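Local coordinates for protein type IV pilin structural subunit (Pseudomonas aeruginosa, PDB 3JYZ) that serves as the structural subunit of the type IV pilus, probably assembling into the bacterial surface filament through many copies of itself, at residues 71-76 against 85-90; 92-97 against 113-118. All blocks are in the same frame, centred on the assembly; numbering follows the deposited sequence.

Interaction 1: residues 71-76 against 85-90; sequences TITYVA and GNTLIL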
# COMPACT_ATOMS: atom_id res chain seq x y z
N THR A 71 2.98 -2.58 2.51
CA THR A 71 2.10 -3.38 3.36
C THR A 71 1.74 -2.57 4.59
O THR A 71 2.62 -2.10 5.32
CB THR A 71 2.78 -4.68 3.81
OG1 THR A 71 3.14 -5.44 2.65
CG2 THR A 71 1.85 -5.51 4.69
N ILE A 72 0.44 -2.40 4.81
CA ILE A 72 -0.05 -1.79 6.04
C ILE A 72 -0.52 -2.91 6.95
O ILE A 72 -1.38 -3.72 6.56
CB ILE A 72 -1.22 -0.87 5.78
CG1 ILE A 72 -0.86 0.19 4.74
CG2 ILE A 72 -1.68 -0.22 7.09
CD1 ILE A 72 -2.07 1.00 4.29
N THR A 73 0.05 -2.96 8.15
CA THR A 73 -0.34 -3.94 9.16
C THR A 73 -1.08 -3.22 10.27
O THR A 73 -0.58 -2.25 10.84
CB THR A 73 0.90 -4.65 9.72
OG1 THR A 73 1.58 -5.34 8.66
CG2 THR A 73 0.50 -5.65 10.82
N TYR A 74 -2.29 -3.68 10.58
CA TYR A 74 -3.13 -3.04 11.58
C TYR A 74 -3.01 -3.71 12.94
O TYR A 74 -2.71 -4.89 13.02
CB TYR A 74 -4.59 -3.09 11.13
CG TYR A 74 -4.81 -2.18 9.95
CD1 TYR A 74 -5.16 -0.86 10.14
CD2 TYR A 74 -4.62 -2.64 8.65
CE1 TYR A 74 -5.34 -0.01 9.07
CE2 TYR A 74 -4.80 -1.79 7.57
CZ TYR A 74 -5.17 -0.48 7.79
OH TYR A 74 -5.36 0.40 6.74
N VAL A 75 -3.24 -2.94 14.01
CA VAL A 75 -3.30 -3.52 15.35
C VAL A 75 -4.69 -4.14 15.48
O VAL A 75 -5.68 -3.44 15.70
CB VAL A 75 -3.05 -2.47 16.44
CG1 VAL A 75 -2.85 -3.16 17.80
CG2 VAL A 75 -1.83 -1.61 16.09
N ALA A 76 -4.75 -5.46 15.30
CA ALA A 76 -6.03 -6.15 15.18
C ALA A 76 -7.00 -5.84 16.32
O ALA A 76 -8.17 -5.55 16.09
CB ALA A 76 -5.82 -7.64 15.05
N GLY A 85 -5.99 -11.35 10.12
CA GLY A 85 -6.71 -10.70 9.04
C GLY A 85 -6.51 -9.20 9.01
O GLY A 85 -7.47 -8.44 8.97
N ASN A 86 -5.25 -8.77 9.05
CA ASN A 86 -4.93 -7.40 9.44
C ASN A 86 -4.03 -6.61 8.49
O ASN A 86 -3.47 -5.58 8.89
CB ASN A 86 -4.39 -7.36 10.88
CG ASN A 86 -3.06 -8.06 11.02
OD1 ASN A 86 -2.75 -8.96 10.25
ND2 ASN A 86 -2.27 -7.65 12.00
N THR A 87 -3.91 -7.06 7.25
CA THR A 87 -3.05 -6.33 6.32
C THR A 87 -3.76 -5.88 5.06
O THR A 87 -4.68 -6.54 4.56
CB THR A 87 -1.79 -7.13 5.89
OG1 THR A 87 -2.18 -8.23 5.06
CG2 THR A 87 -1.04 -7.65 7.11
N LEU A 88 -3.31 -4.73 4.57
CA LEU A 88 -3.64 -4.25 3.24
C LEU A 88 -2.35 -4.10 2.44
O LEU A 88 -1.29 -3.80 3.00
CB LEU A 88 -4.34 -2.89 3.31
CG LEU A 88 -5.73 -2.84 3.94
CD1 LEU A 88 -6.28 -1.41 3.90
CD2 LEU A 88 -6.67 -3.82 3.22
N ILE A 89 -2.45 -4.29 1.13
CA ILE A 89 -1.32 -4.12 0.23
C ILE A 89 -1.61 -2.97 -0.74
O ILE A 89 -2.69 -2.92 -1.33
CB ILE A 89 -1.06 -5.39 -0.60
CG1 ILE A 89 -0.97 -6.63 0.30
CG2 ILE A 89 0.20 -5.22 -1.45
CD1 ILE A 89 0.13 -6.58 1.31
N LEU A 90 -0.66 -2.05 -0.88
CA LEU A 90 -0.76 -0.98 -1.87
C LEU A 90 0.33 -1.21 -2.92
O LEU A 90 1.52 -1.18 -2.60
CB LEU A 90 -0.58 0.40 -1.22
CG LEU A 90 -1.39 0.69 0.04
CD1 LEU A 90 -1.16 2.11 0.56
CD2 LEU A 90 -2.87 0.46 -0.18
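Tyr74 and Leu88 lie diagonally across two antiparallel strands, and their side chains cross at an angle. CE2 of the tyrosine ring meets CG of Leu88 at 3.9 Å, with Leu88 near the plane of the ring at its edge. The ring has chi1 -69°, which sets CG opposite the carbonyl carbon and turns the CD2 edge toward the backbone of Asn86. There Asn86 O lies in the ring plane, 3.2 Å from CD2. The same oxygen accepts the backbone N-H of Tyr74, a straight bond of 2.8 Å between Tyr74 N and Asn86 O. The phenol OH hydrogen-bonds to the carbonyl of Val11 in helix 4-28, which fixes the far end of the ring.

Asn86 answers with its side chain. Its CG sits between backbone N and carbonyl carbon (chi1 66°), and this turns the amide toward residues 71-76. ND2 donates to Tyr74 O at 3.0 Å, in the plane of that carbonyl but tilted from its own amide plane. Asn86 thus grips Tyr74 twice where the strand pair ends.

Ile72 and Leu88 form the hydrogen-bonded pair, each N-H meeting the other's carbonyl. On the side of the sheet with Tyr74, Ile72 CD1 reaches Leu90 CD1 at 4.0 Å. Leu15 of helix 4-28 touches both residues. On the other side, Thr71 stands beside Ile89 and Thr73 beside Thr87, each pair pointing the same way. The nearest atoms of the first pair are Thr71 OG1 and Ile89 CD1, 3.5 Å apart. Thr87 OG1 is hydrogen-bonded to Ser139 OG. Such a contact is typical of the type IV pilin fold, in which an antiparallel sheet packs one face against the long N-terminal helix.

Interaction 2: residues 92-97 against 113-118; sequences PYINDG and GTIDWA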
# COMPACT_ATOMS: atom_id res chain seq x y z
N PRO A 92 2.09 -0.14 -6.53
CA PRO A 92 2.22 0.99 -7.47
C PRO A 92 2.52 0.59 -8.92
O PRO A 92 3.20 -0.41 -9.18
CB PRO A 92 3.42 1.77 -6.91
CG PRO A 92 4.24 0.74 -6.18
CD PRO A 92 3.33 -0.42 -5.80
N TYR A 93 2.01 1.40 -9.85
CA TYR A 93 2.20 1.19 -11.28
C TYR A 93 2.50 2.52 -11.94
O TYR A 93 2.05 3.56 -11.48
CB TYR A 93 0.93 0.61 -11.92
CG TYR A 93 0.58 -0.74 -11.36
CD1 TYR A 93 -0.04 -0.85 -10.11
CD2 TYR A 93 0.89 -1.90 -12.05
CE1 TYR A 93 -0.34 -2.09 -9.59
CE2 TYR A 93 0.59 -3.15 -11.52
CZ TYR A 93 -0.03 -3.24 -10.29
OH TYR A 93 -0.34 -4.48 -9.76
N ILE A 94 3.28 2.50 -13.01
CA ILE A 94 3.43 3.70 -13.82
C ILE A 94 2.52 3.60 -15.03
O ILE A 94 2.48 2.58 -15.72
CB ILE A 94 4.89 3.94 -14.25
CG1 ILE A 94 5.65 4.58 -13.08
CG2 ILE A 94 4.94 4.87 -15.46
CD1 ILE A 94 7.13 4.62 -13.26
N ASN A 95 1.76 4.68 -15.23
CA ASN A 95 0.84 4.84 -16.34
C ASN A 95 1.46 5.78 -17.36
O ASN A 95 1.69 6.96 -17.07
CB ASN A 95 -0.46 5.45 -15.80
CG ASN A 95 -1.37 5.95 -16.89
OD1 ASN A 95 -1.33 5.46 -18.02
ND2 ASN A 95 -2.21 6.93 -16.56
N ASP A 96 1.74 5.27 -18.55
CA ASP A 96 2.35 6.07 -19.61
C ASP A 96 1.32 6.74 -20.51
O ASP A 96 1.67 7.32 -21.55
CB ASP A 96 3.33 5.22 -20.44
CG ASP A 96 2.62 4.20 -21.33
OD1 ASP A 96 1.39 4.06 -21.24
OD2 ASP A 96 3.31 3.53 -22.13
N GLY A 97 0.05 6.66 -20.13
CA GLY A 97 -1.02 7.26 -20.90
C GLY A 97 -1.85 6.12 -21.46
O GLY A 97 -3.07 6.23 -21.60
N GLY A 113 5.83 8.61 -16.67
CA GLY A 113 4.39 8.64 -16.53
C GLY A 113 4.00 8.97 -15.10
O GLY A 113 4.84 9.37 -14.30
N THR A 114 2.73 8.79 -14.80
CA THR A 114 2.23 9.07 -13.46
C THR A 114 2.05 7.75 -12.70
O THR A 114 2.00 6.68 -13.31
CB THR A 114 0.91 9.83 -13.51
OG1 THR A 114 0.06 9.23 -14.50
CG2 THR A 114 1.16 11.29 -13.90
N ILE A 115 1.98 7.83 -11.38
CA ILE A 115 1.91 6.63 -10.56
C ILE A 115 0.49 6.35 -10.08
O ILE A 115 -0.17 7.22 -9.51
CB ILE A 115 2.86 6.74 -9.35
CG1 ILE A 115 4.29 7.04 -9.85
CG2 ILE A 115 2.80 5.47 -8.49
CD1 ILE A 115 5.32 7.18 -8.74
N ASP A 116 0.03 5.12 -10.33
CA ASP A 116 -1.29 4.67 -9.92
C ASP A 116 -1.11 3.61 -8.84
O ASP A 116 -0.16 2.83 -8.89
CB ASP A 116 -2.05 4.05 -11.10
CG ASP A 116 -2.32 5.04 -12.22
OD1 ASP A 116 -2.35 6.26 -11.96
OD2 ASP A 116 -2.50 4.58 -13.37
N TRP A 117 -2.01 3.59 -7.88
CA TRP A 117 -1.93 2.64 -6.78
C TRP A 117 -3.18 1.77 -6.72
O TRP A 117 -4.31 2.27 -6.82
CB TRP A 117 -1.76 3.38 -5.46
CG TRP A 117 -0.43 4.04 -5.29
CD1 TRP A 117 -0.08 5.30 -5.70
CD2 TRP A 117 0.72 3.49 -4.66
NE1 TRP A 117 1.23 5.56 -5.35
CE2 TRP A 117 1.74 4.45 -4.71
CE3 TRP A 117 0.99 2.26 -4.05
CZ2 TRP A 117 3.01 4.23 -4.19
CZ3 TRP A 117 2.25 2.04 -3.52
CH2 TRP A 117 3.24 3.02 -3.59
N ALA A 118 -2.95 0.47 -6.55
CA ALA A 118 -4.02 -0.49 -6.30
C ALA A 118 -3.98 -0.92 -4.84
O ALA A 118 -2.91 -1.23 -4.31
CB ALA A 118 -3.82 -1.71 -7.21
O HOH W 1 0.08 9.27 -17.25
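Pro92 lies flat over the indole of Trp117. Its CB stands 3.5 Å from the centroid of the six-membered ring, only 8° off the normal, a clear CH-pi contact. CD of Pro92 is equally close to CZ3 of Trp117, at 3.5 Å. Next along the same face, Ile94 CG1 meets Ile115 CG1 at 4.3 Å.

On the other face, Tyr93 keeps Asp116 O in the plane of its ring, at the edge. Asp116 OD2 packs against Asn95 CB at 3.3 Å, and Arg100 forms a salt bridge with this oxygen. Asn95 CG is anti to the backbone N (chi1 167°), and OD1 accepts the N-H of Gly97, 2.8 Å from Gly97 N. The donor lies well above the carbonyl plane. This is an Asx turn at the end of the strand.

Backbone bonds hold these groups in register. Tyr93 pairs with Asp116, and Asn95 with Thr114. A water 2.8 Å from both Asn95 O and Thr114 OG1 bridges the end of the ladder. Gly113 CA makes a CA-H...O contact with Asn95 O at 3.2 Å.

Further out, Lys22 makes a cation-pi contact with Trp117, and Ile25, also in helix 4-28, touches Ile115 and Trp117. Helix 103-109 covers Ile94, while Phe132 and Met135 pack on Tyr93 and Ala118. Ile94 also bonds through its backbone to Thr101, so strand 87-95 runs between strands 100-102 and 114-120.

Interactions 1 and 2 follow one another along strand 87-95. Interaction 1 joins its first part to strand 70-74, and interaction 2 joins its later part to strand 114-120. Their centres are about 22 Å apart, on opposite sides of the chain's centre. They still touch at the middle of the shared strand, where Leu90 O lies 3.4 Å from Trp117 CZ3. Leu90 CB also packs on Ala118 O. Both contacts meet helix 4-28, interaction 1 nearer its N-terminal end and interaction 2 nearer its C-terminal end. Cys119, bound to Cys149 in a disulfide, directly follows residues 113-118 and touches Leu88 and Leu90.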